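Local coordinates for protein similar to hydroxylamine oxidoreductase (Kuenenia stuttgartiensis, PDB 6H5L) that is a multi-heme cytochrome of the hydroxylamine oxidoreductase family, part of a 60-heme reductase complex, and probably acts as an oxidoreductase, at residues 282-287 with 344-349; 299-304 with 337-342. One frame throughout, in Å; residues are numbered along the deposited sequence.

In the fold
Both contacts are buried and draw on helix 337-350 beside the same heme c: its first turns serve contact 2 and its later turns contact 1, with centres about 11 Å apart. Contact 1, the larger at 416 Å², packs the heme-binding helix 280-285 and strand 286-288 against the helix, mostly through aromatic rings and aliphatic groups, and its outer edge also meets another protein chain. Contact 2, with 244 Å², sets an irregular loop on the helix by aliphatic packing and one lysine bond, while the loop holds a heme propionate. Lys299 of that loop ties them together: NZ is probably hydrogen-bonded to the carbonyls of Cys283 and Tyr286 in contact 1.

Contact 1. Residues 282-287 with 344-349; sequences YCHMYE and SYWLEV. With HEC (heme c), chain I.
Trp346 and Val349 of helix 337-350 fill two hollows along segment 282-287, which carries the second cysteine and the histidine of a c-type CxxCH heme-binding motif. In this motif Cys283 SG is bonded covalently to CAC of the heme. His284 NE2 binds the heme FE at 2.0 Å, and His477 is the other axial ligand. The indole of Trp346 is slipped in beside this histidine: its CH2 corner lies over one face of the imidazole, an edge-to-face pair with centroids 5.3 Å apart and planes at 86°. One face of the same indole lies against the heme methyl CMD, so the indole fills the space between the porphyrin edge and the heme-binding segment, touching His284 and Cys283, and its NE1 is anchored on Lys299 O. The second bump is Val349. Its CG2 sits over one face of the Tyr286 ring, 3.7 Å from the ring centroid, in a CH-pi contact, while its other methyl, CG1, approaches Cys283 SG at 4.2 Å. With CG anti to the backbone N (chi1 -179°), the Tyr286 ring extends toward helix 337-350, where Val349 meets its face. Gly290 N is a further partner of the phenol oxygen, and Glu348 OE1 forms a salt bridge with Lys40 of the neighbouring cytochrome chain. At the far end of the ring, Tyr286 OH donates to Glu348 OE2 at 2.6 Å, meeting that oxygen from above the carboxylate plane, 65° out of it.

Contact 2. Residues 299-304 with 337-342; sequences KGIWRM and EENVAK. With HEC (heme c), chain I.
Ile301 lays its branched side chain over the first turns of helix 337-350, between Asn339 and Lys342. Its two branches meet different parts of the helix: CD1 rests 3.6 Å from Asn339 O and 3.8 Å from Lys342 CB, whereas CG2 meets the amide carbon CG of Asn339 at 4.0 Å. That amide is itself held by a bond from ND2 to Asp333 O, outside the contact. Lys342 runs past Ile301 in the opposite direction. With its chain extended beyond CG (chi2 -178°), it carries CD alongside Ile301 CG1 and brings NZ to Gly300 O at 3.2 Å, where the ammonium lies nearly in line with the carbonyl, at a C=O...N angle of 169°. An alanine in place of Lys342 would probably leave Gly300 O without this donor and remove the outer methylenes that lie along Ile301 CG1. Directly after Gly300 O the loop turns its amides to the heme: Ile301 N and Trp302 N both donate to propionate oxygen O2D, at 2.9 Å and 2.7 Å, the second bond almost straight at 174°. Trp302 NE1 is bonded in turn to Asp367 of helix 356-389. One peptide group, Gly300 C=O with Ile301 N-H, thus accepts from the lysine and donates to the propionate, which would probably polarise that peptide and, with Trp302 N, ease the negative charge on O2D.

Contact 1. Residues 282-287 with 344-349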
loop_
_atom_site.group_PDB
_atom_site.type_symbol
_atom_site.label_atom_id
_atom_site.label_comp_id
_atom_site.label_asym_id
_atom_site.label_seq_id
_atom_site.Cartn_x
_atom_site.Cartn_y
_atom_site.Cartn_z
ATOM N N TYR A 282 6.033 35.063 -8.051
ATOM C CA TYR A 282 7.182 35.149 -7.155
ATOM C C TYR A 282 8.041 36.367 -7.472
ATOM O O TYR A 282 8.472 37.085 -6.561
ATOM C CB TYR A 282 8.014 33.870 -7.228
ATOM C CG TYR A 282 8.977 33.743 -6.073
ATOM C CD1 TYR A 282 8.545 33.291 -4.833
ATOM C CD2 TYR A 282 10.314 34.094 -6.214
ATOM C CE1 TYR A 282 9.415 33.183 -3.768
ATOM C CE2 TYR A 282 11.194 33.988 -5.153
ATOM C CZ TYR A 282 10.738 33.532 -3.933
ATOM O OH TYR A 282 11.606 33.424 -2.872
ATOM N N CYS A 283 8.300 36.618 -8.757
ATOM C CA CYS A 283 9.114 37.765 -9.145
ATOM C C CYS A 283 8.400 39.080 -8.846
ATOM O O CYS A 283 8.990 39.998 -8.266
ATOM C CB CYS A 283 9.475 37.679 -10.631
ATOM S SG CYS A 283 11.049 36.862 -11.032
ATOM N N HIS A 284 7.123 39.183 -9.221
ATOM C CA HIS A 284 6.435 40.472 -9.226
ATOM C C HIS A 284 5.687 40.785 -7.936
ATOM O O HIS A 284 5.575 41.962 -7.573
ATOM C CB HIS A 284 5.462 40.540 -10.403
ATOM C CG HIS A 284 6.130 40.792 -11.717
ATOM N ND1 HIS A 284 6.419 42.061 -12.171
ATOM C CD2 HIS A 284 6.586 39.941 -12.666
ATOM C CE1 HIS A 284 7.014 41.981 -13.348
ATOM N NE2 HIS A 284 7.126 40.705 -13.671
ATOM N N MET A 285 5.161 39.781 -7.237
ATOM C CA MET A 285 4.459 40.063 -5.992
ATOM C C MET A 285 5.396 40.213 -4.805
ATOM O O MET A 285 4.936 40.574 -3.715
ATOM C CB MET A 285 3.423 38.979 -5.699
ATOM C CG MET A 285 2.304 38.934 -6.719
ATOM S SD MET A 285 0.835 38.092 -6.117
ATOM C CE MET A 285 -0.420 38.867 -7.133
ATOM N N TYR A 286 6.685 39.945 -4.984
ATOM C CA TYR A 286 7.667 40.361 -3.995
ATOM C C TYR A 286 7.693 41.881 -3.896
ATOM O O TYR A 286 7.820 42.579 -4.911
ATOM C CB TYR A 286 9.047 39.820 -4.379
ATOM C CG TYR A 286 10.161 40.165 -3.415
ATOM C CD1 TYR A 286 10.481 39.320 -2.361
ATOM C CD2 TYR A 286 10.914 41.322 -3.577
ATOM C CE1 TYR A 286 11.508 39.623 -1.489
ATOM C CE2 TYR A 286 11.944 41.631 -2.711
ATOM C CZ TYR A 286 12.235 40.778 -1.667
ATOM O OH TYR A 286 13.256 41.073 -0.793
ATOM N N GLU A 287 7.565 42.394 -2.667
ATOM C CA GLU A 287 7.584 43.832 -2.425
ATOM C C GLU A 287 8.986 44.344 -2.110
ATOM O O GLU A 287 9.558 45.083 -2.918
ATOM C CB GLU A 287 6.624 44.185 -1.285
ATOM C CG GLU A 287 6.580 45.668 -0.965
ATOM C CD GLU A 287 5.494 46.016 0.022
ATOM O OE1 GLU A 287 5.254 47.222 0.234
ATOM O OE2 GLU A 287 4.876 45.086 0.579
ATOM N N SER A 344 17.242 47.294 -6.339
ATOM C CA SER A 344 17.795 46.476 -5.265
ATOM C C SER A 344 16.791 45.443 -4.776
ATOM O O SER A 344 17.181 44.328 -4.411
ATOM C CB SER A 344 18.250 47.360 -4.103
ATOM O OG SER A 344 17.141 47.924 -3.426
ATOM N N TYR A 345 15.500 45.789 -4.765
ATOM C CA TYR A 345 14.480 44.810 -4.402
ATOM C C TYR A 345 14.432 43.675 -5.417
ATOM O O TYR A 345 14.263 42.509 -5.044
ATOM C CB TYR A 345 13.110 45.481 -4.288
ATOM C CG TYR A 345 13.059 46.675 -3.357
ATOM C CD1 TYR A 345 13.952 46.804 -2.300
ATOM C CD2 TYR A 345 12.111 47.674 -3.538
ATOM C CE1 TYR A 345 13.903 47.896 -1.454
ATOM C CE2 TYR A 345 12.054 48.767 -2.697
ATOM C CZ TYR A 345 12.952 48.874 -1.656
ATOM O OH TYR A 345 12.897 49.962 -0.817
ATOM N N TRP A 346 14.573 43.999 -6.706
ATOM C CA TRP A 346 14.679 42.961 -7.726
ATOM C C TRP A 346 15.882 42.066 -7.469
ATOM O O TRP A 346 15.791 40.838 -7.587
ATOM C CB TRP A 346 14.783 43.590 -9.117
ATOM C CG TRP A 346 13.497 44.134 -9.655
ATOM C CD1 TRP A 346 13.157 45.449 -9.794
ATOM C CD2 TRP A 346 12.381 43.379 -10.142
ATOM N NE1 TRP A 346 11.898 45.558 -10.332
ATOM C CE2 TRP A 346 11.400 44.302 -10.555
ATOM C CE3 TRP A 346 12.115 42.012 -10.264
ATOM C CZ2 TRP A 346 10.175 43.903 -11.081
ATOM C CZ3 TRP A 346 10.898 41.617 -10.788
ATOM C CH2 TRP A 346 9.943 42.561 -11.190
ATOM N N LEU A 347 17.020 42.666 -7.113
ATOM C CA LEU A 347 18.232 41.889 -6.885
ATOM C C LEU A 347 18.086 40.957 -5.689
ATOM O O LEU A 347 18.737 39.907 -5.640
ATOM C CB LEU A 347 19.426 42.826 -6.698
ATOM C CG LEU A 347 19.841 43.591 -7.958
ATOM C CD1 LEU A 347 20.990 44.547 -7.671
ATOM C CD2 LEU A 347 20.213 42.619 -9.068
ATOM N N GLU A 348 17.237 41.314 -4.722
ATOM C CA GLU A 348 16.965 40.405 -3.614
ATOM C C GLU A 348 16.256 39.147 -4.098
ATOM O O GLU A 348 16.491 38.053 -3.571
ATOM C CB GLU A 348 16.135 41.110 -2.541
ATOM C CG GLU A 348 16.798 42.341 -1.949
ATOM C CD GLU A 348 16.041 42.893 -0.759
ATOM O OE1 GLU A 348 16.650 43.037 0.322
ATOM O OE2 GLU A 348 14.832 43.170 -0.901
ATOM N N VAL A 349 15.388 39.281 -5.102
ATOM C CA VAL A 349 14.730 38.112 -5.676
ATOM C C VAL A 349 15.738 37.249 -6.422
ATOM O O VAL A 349 15.834 36.038 -6.193
ATOM C CB VAL A 349 13.572 38.542 -6.595
ATOM C CG1 VAL A 349 13.100 37.370 -7.442
ATOM C CG2 VAL A 349 12.426 39.096 -5.778
HETATM FE FE HEC I . 7.963 40.152 -15.402
HETATM C CHA HEC I . 8.776 43.315 -16.246
HETATM C CHB HEC I . 4.743 40.632 -16.552
HETATM C CHC HEC I . 7.222 36.845 -14.835
HETATM C CHD HEC I . 10.909 39.755 -13.638
HETATM N NA HEC I . 6.966 41.655 -16.333
HETATM C C1A HEC I . 7.459 42.943 -16.403
HETATM C C2A HEC I . 6.340 43.821 -16.672
HETATM C C3A HEC I . 5.231 43.086 -16.755
HETATM C C4A HEC I . 5.601 41.706 -16.543
HETATM C CMA HEC I . 3.803 43.605 -17.030
HETATM C CAA HEC I . 6.422 45.347 -16.829
HETATM C CBA HEC I . 6.291 45.988 -15.456
HETATM C CGA HEC I . 7.667 46.264 -14.913
HETATM O O1A HEC I . 8.035 45.648 -13.881
HETATM O O2A HEC I . 8.397 47.089 -15.517
HETATM N NB HEC I . 6.272 38.971 -15.600
HETATM C C1B HEC I . 5.088 39.349 -16.200
HETATM C C2B HEC I . 4.285 38.165 -16.408
HETATM C C3B HEC I . 4.961 37.119 -15.929
HETATM C C4B HEC I . 6.229 37.604 -15.415
HETATM C CMB HEC I . 2.872 38.144 -17.027
HETATM C CAB HEC I . 4.487 35.650 -15.926
HETATM C CBB HEC I . 4.344 35.090 -17.360
HETATM N NC HEC I . 8.868 38.608 -14.373
HETATM C C1C HEC I . 8.426 37.299 -14.343
HETATM C C2C HEC I . 9.516 36.465 -13.872
HETATM C C3C HEC I . 10.459 37.283 -13.392
HETATM C C4C HEC I . 10.123 38.636 -13.795
HETATM C CMC HEC I . 9.361 34.979 -13.486
HETATM C CAC HEC I . 11.771 36.854 -12.692
HETATM C CBC HEC I . 12.710 36.145 -13.691
HETATM N ND HEC I . 9.595 41.357 -14.984
HETATM C C1D HEC I . 10.727 40.967 -14.272
HETATM C C2D HEC I . 11.686 42.050 -14.303
HETATM C C3D HEC I . 11.018 43.163 -15.122
HETATM C C4D HEC I . 9.722 42.644 -15.499
HETATM C CMD HEC I . 13.087 42.083 -13.655
HETATM C CAD HEC I . 11.604 44.550 -15.455
HETATM C CBD HEC I . 11.408 45.440 -14.230
HETATM C CGD HEC I . 11.901 46.833 -14.513
HETATM O O1D HEC I . 13.137 47.058 -14.445
HETATM O O2D HEC I . 11.055 47.718 -14.799
#

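Contact 2. Residues 299-304 with 337-342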
loop_
_atom_site.group_PDB
_atom_site.type_symbol
_atom_site.label_atom_id
_atom_site.label_comp_id
_atom_site.label_asym_id
_atom_site.label_seq_id
_atom_site.Cartn_x
_atom_site.Cartn_y
_atom_site.Cartn_z
ATOM N N LYS A 299 7.155 47.084 -7.931
ATOM C CA LYS A 299 8.571 47.245 -8.234
ATOM C C LYS A 299 8.847 47.646 -9.685
ATOM O O LYS A 299 10.003 47.575 -10.114
ATOM C CB LYS A 299 9.325 45.955 -7.917
ATOM C CG LYS A 299 9.108 45.447 -6.508
ATOM C CD LYS A 299 10.135 44.392 -6.142
ATOM C CE LYS A 299 10.181 43.274 -7.172
ATOM N NZ LYS A 299 8.876 42.571 -7.328
ATOM N N GLY A 300 7.833 48.066 -10.441
ATOM C CA GLY A 300 8.052 48.436 -11.832
ATOM C C GLY A 300 8.931 49.665 -11.978
ATOM O O GLY A 300 8.817 50.636 -11.226
ATOM N N ILE A 301 9.827 49.611 -12.970
ATOM C CA ILE A 301 10.764 50.696 -13.262
ATOM C C ILE A 301 10.609 51.206 -14.685
ATOM O O ILE A 301 10.436 52.412 -14.906
ATOM C CB ILE A 301 12.236 50.275 -12.999
ATOM C CG1 ILE A 301 12.421 49.867 -11.515
ATOM C CG2 ILE A 301 13.198 51.377 -13.387
ATOM C CD1 ILE A 301 13.799 49.299 -11.210
ATOM N N TRP A 302 10.706 50.298 -15.640
ATOM C CA TRP A 302 10.575 50.640 -17.073
ATOM C C TRP A 302 9.119 50.469 -17.469
ATOM O O TRP A 302 8.846 50.593 -18.610
ATOM C CB TRP A 302 11.452 49.744 -17.940
ATOM C CG TRP A 302 12.914 50.024 -17.916
ATOM C CD1 TRP A 302 13.851 49.328 -17.232
ATOM C CD2 TRP A 302 13.619 51.057 -18.608
ATOM N NE1 TRP A 302 15.086 49.841 -17.458
ATOM C CE2 TRP A 302 14.979 50.909 -18.291
ATOM C CE3 TRP A 302 13.247 52.087 -19.467
ATOM C CZ2 TRP A 302 15.959 51.753 -18.795
ATOM C CZ3 TRP A 302 14.214 52.916 -19.968
ATOM C CH2 TRP A 302 15.548 52.757 -19.632
ATOM N N ARG A 303 8.248 50.404 -16.482
ATOM C CA ARG A 303 6.826 50.033 -16.516
ATOM C C ARG A 303 6.413 49.381 -17.829
ATOM O O ARG A 303 6.655 48.239 -17.961
ATOM C CB ARG A 303 6.032 51.300 -16.214
ATOM C CG ARG A 303 6.533 52.033 -14.989
ATOM C CD ARG A 303 6.250 51.399 -13.660
ATOM N NE ARG A 303 4.869 51.035 -13.526
ATOM C CZ ARG A 303 3.933 51.712 -12.906
ATOM N NH1 ARG A 303 4.175 52.877 -12.368
ATOM N NH2 ARG A 303 2.734 51.202 -12.809
ATOM N N MET A 304 5.991 50.116 -18.833
ATOM C CA MET A 304 5.493 49.448 -20.024
ATOM C C MET A 304 6.526 49.387 -21.136
ATOM O O MET A 304 6.368 48.586 -22.065
ATOM C CB MET A 304 4.217 50.129 -20.534
ATOM C CG MET A 304 3.435 49.297 -21.554
ATOM S SD MET A 304 1.820 49.974 -21.993
ATOM C CE MET A 304 1.270 48.798 -23.230
ATOM N N GLU A 337 16.864 57.802 -6.672
ATOM C CA GLU A 337 16.937 57.064 -5.415
ATOM C C GLU A 337 15.818 56.035 -5.315
ATOM O O GLU A 337 16.019 54.936 -4.785
ATOM C CB GLU A 337 16.878 58.028 -4.231
ATOM C CG GLU A 337 18.205 58.665 -3.865
ATOM C CD GLU A 337 18.108 59.511 -2.610
ATOM O OE1 GLU A 337 17.023 60.074 -2.354
ATOM O OE2 GLU A 337 19.113 59.608 -1.876
ATOM N N GLU A 338 14.633 56.373 -5.828
ATOM C CA GLU A 338 13.496 55.463 -5.744
ATOM C C GLU A 338 13.693 54.242 -6.636
ATOM O O GLU A 338 13.384 53.115 -6.231
ATOM C CB GLU A 338 12.215 56.205 -6.122
ATOM C CG GLU A 338 10.939 55.416 -5.893
ATOM C CD GLU A 338 9.724 56.097 -6.492
ATOM O OE1 GLU A 338 9.880 56.811 -7.505
ATOM O OE2 GLU A 338 8.613 55.924 -5.950
ATOM N N ASN A 339 14.212 54.443 -7.850
ATOM C CA ASN A 339 14.354 53.336 -8.790
ATOM C C ASN A 339 15.593 52.497 -8.510
ATOM O O ASN A 339 15.603 51.299 -8.813
ATOM C CB ASN A 339 14.382 53.858 -10.227
ATOM C CG ASN A 339 13.010 54.288 -10.715
ATOM O OD1 ASN A 339 11.987 53.794 -10.240
ATOM N ND2 ASN A 339 12.984 55.211 -11.669
ATOM N N VAL A 340 16.643 53.095 -7.945
ATOM C CA VAL A 340 17.783 52.298 -7.501
ATOM C C VAL A 340 17.362 51.362 -6.374
ATOM O O VAL A 340 17.779 50.198 -6.326
ATOM C CB VAL A 340 18.951 53.212 -7.087
ATOM C CG1 VAL A 340 20.041 52.410 -6.392
ATOM C CG2 VAL A 340 19.522 53.929 -8.303
ATOM N N ALA A 341 16.512 51.844 -5.464
ATOM C CA ALA A 341 15.989 50.978 -4.413
ATOM C C ALA A 341 15.092 49.891 -4.992
ATOM O O ALA A 341 15.148 48.735 -4.553
ATOM C CB ALA A 341 15.231 51.806 -3.378
ATOM N N LYS A 342 14.255 50.243 -5.972
ATOM C CA LYS A 342 13.441 49.238 -6.651
ATOM C C LYS A 342 14.314 48.178 -7.310
ATOM O O LYS A 342 14.014 46.981 -7.235
ATOM C CB LYS A 342 12.541 49.902 -7.693
ATOM C CG LYS A 342 11.377 50.697 -7.127
ATOM C CD LYS A 342 10.528 51.264 -8.256
ATOM C CE LYS A 342 9.394 52.126 -7.735
ATOM N NZ LYS A 342 8.639 52.763 -8.851
HETATM FE FE HEC I . 7.963 40.152 -15.402
HETATM C CHA HEC I . 8.776 43.315 -16.246
HETATM C CHB HEC I . 4.743 40.632 -16.552
HETATM C CHC HEC I . 7.222 36.845 -14.835
HETATM C CHD HEC I . 10.909 39.755 -13.638
HETATM N NA HEC I . 6.966 41.655 -16.333
HETATM C C1A HEC I . 7.459 42.943 -16.403
HETATM C C2A HEC I . 6.340 43.821 -16.672
HETATM C C3A HEC I . 5.231 43.086 -16.755
HETATM C C4A HEC I . 5.601 41.706 -16.543
HETATM C CMA HEC I . 3.803 43.605 -17.030
HETATM C CAA HEC I . 6.422 45.347 -16.829
HETATM C CBA HEC I . 6.291 45.988 -15.456
HETATM C CGA HEC I . 7.667 46.264 -14.913
HETATM O O1A HEC I . 8.035 45.648 -13.881
HETATM O O2A HEC I . 8.397 47.089 -15.517
HETATM N NB HEC I . 6.272 38.971 -15.600
HETATM C C1B HEC I . 5.088 39.349 -16.200
HETATM C C2B HEC I . 4.285 38.165 -16.408
HETATM C C3B HEC I . 4.961 37.119 -15.929
HETATM C C4B HEC I . 6.229 37.604 -15.415
HETATM C CMB HEC I . 2.872 38.144 -17.027
HETATM C CAB HEC I . 4.487 35.650 -15.926
HETATM C CBB HEC I . 4.344 35.090 -17.360
HETATM N NC HEC I . 8.868 38.608 -14.373
HETATM C C1C HEC I . 8.426 37.299 -14.343
HETATM C C2C HEC I . 9.516 36.465 -13.872
HETATM C C3C HEC I . 10.459 37.283 -13.392
HETATM C C4C HEC I . 10.123 38.636 -13.795
HETATM C CMC HEC I . 9.361 34.979 -13.486
HETATM C CAC HEC I . 11.771 36.854 -12.692
HETATM C CBC HEC I . 12.710 36.145 -13.691
HETATM N ND HEC I . 9.595 41.357 -14.984
HETATM C C1D HEC I . 10.727 40.967 -14.272
HETATM C C2D HEC I . 11.686 42.050 -14.303
HETATM C C3D HEC I . 11.018 43.163 -15.122
HETATM C C4D HEC I . 9.722 42.644 -15.499
HETATM C CMD HEC I . 13.087 42.083 -13.655
HETATM C CAD HEC I . 11.604 44.550 -15.455
HETATM C CBD HEC I . 11.408 45.440 -14.230
HETATM C CGD HEC I . 11.901 46.833 -14.513
HETATM O O1D HEC I . 13.137 47.058 -14.445
HETATM O O2D HEC I . 11.055 47.718 -14.799
#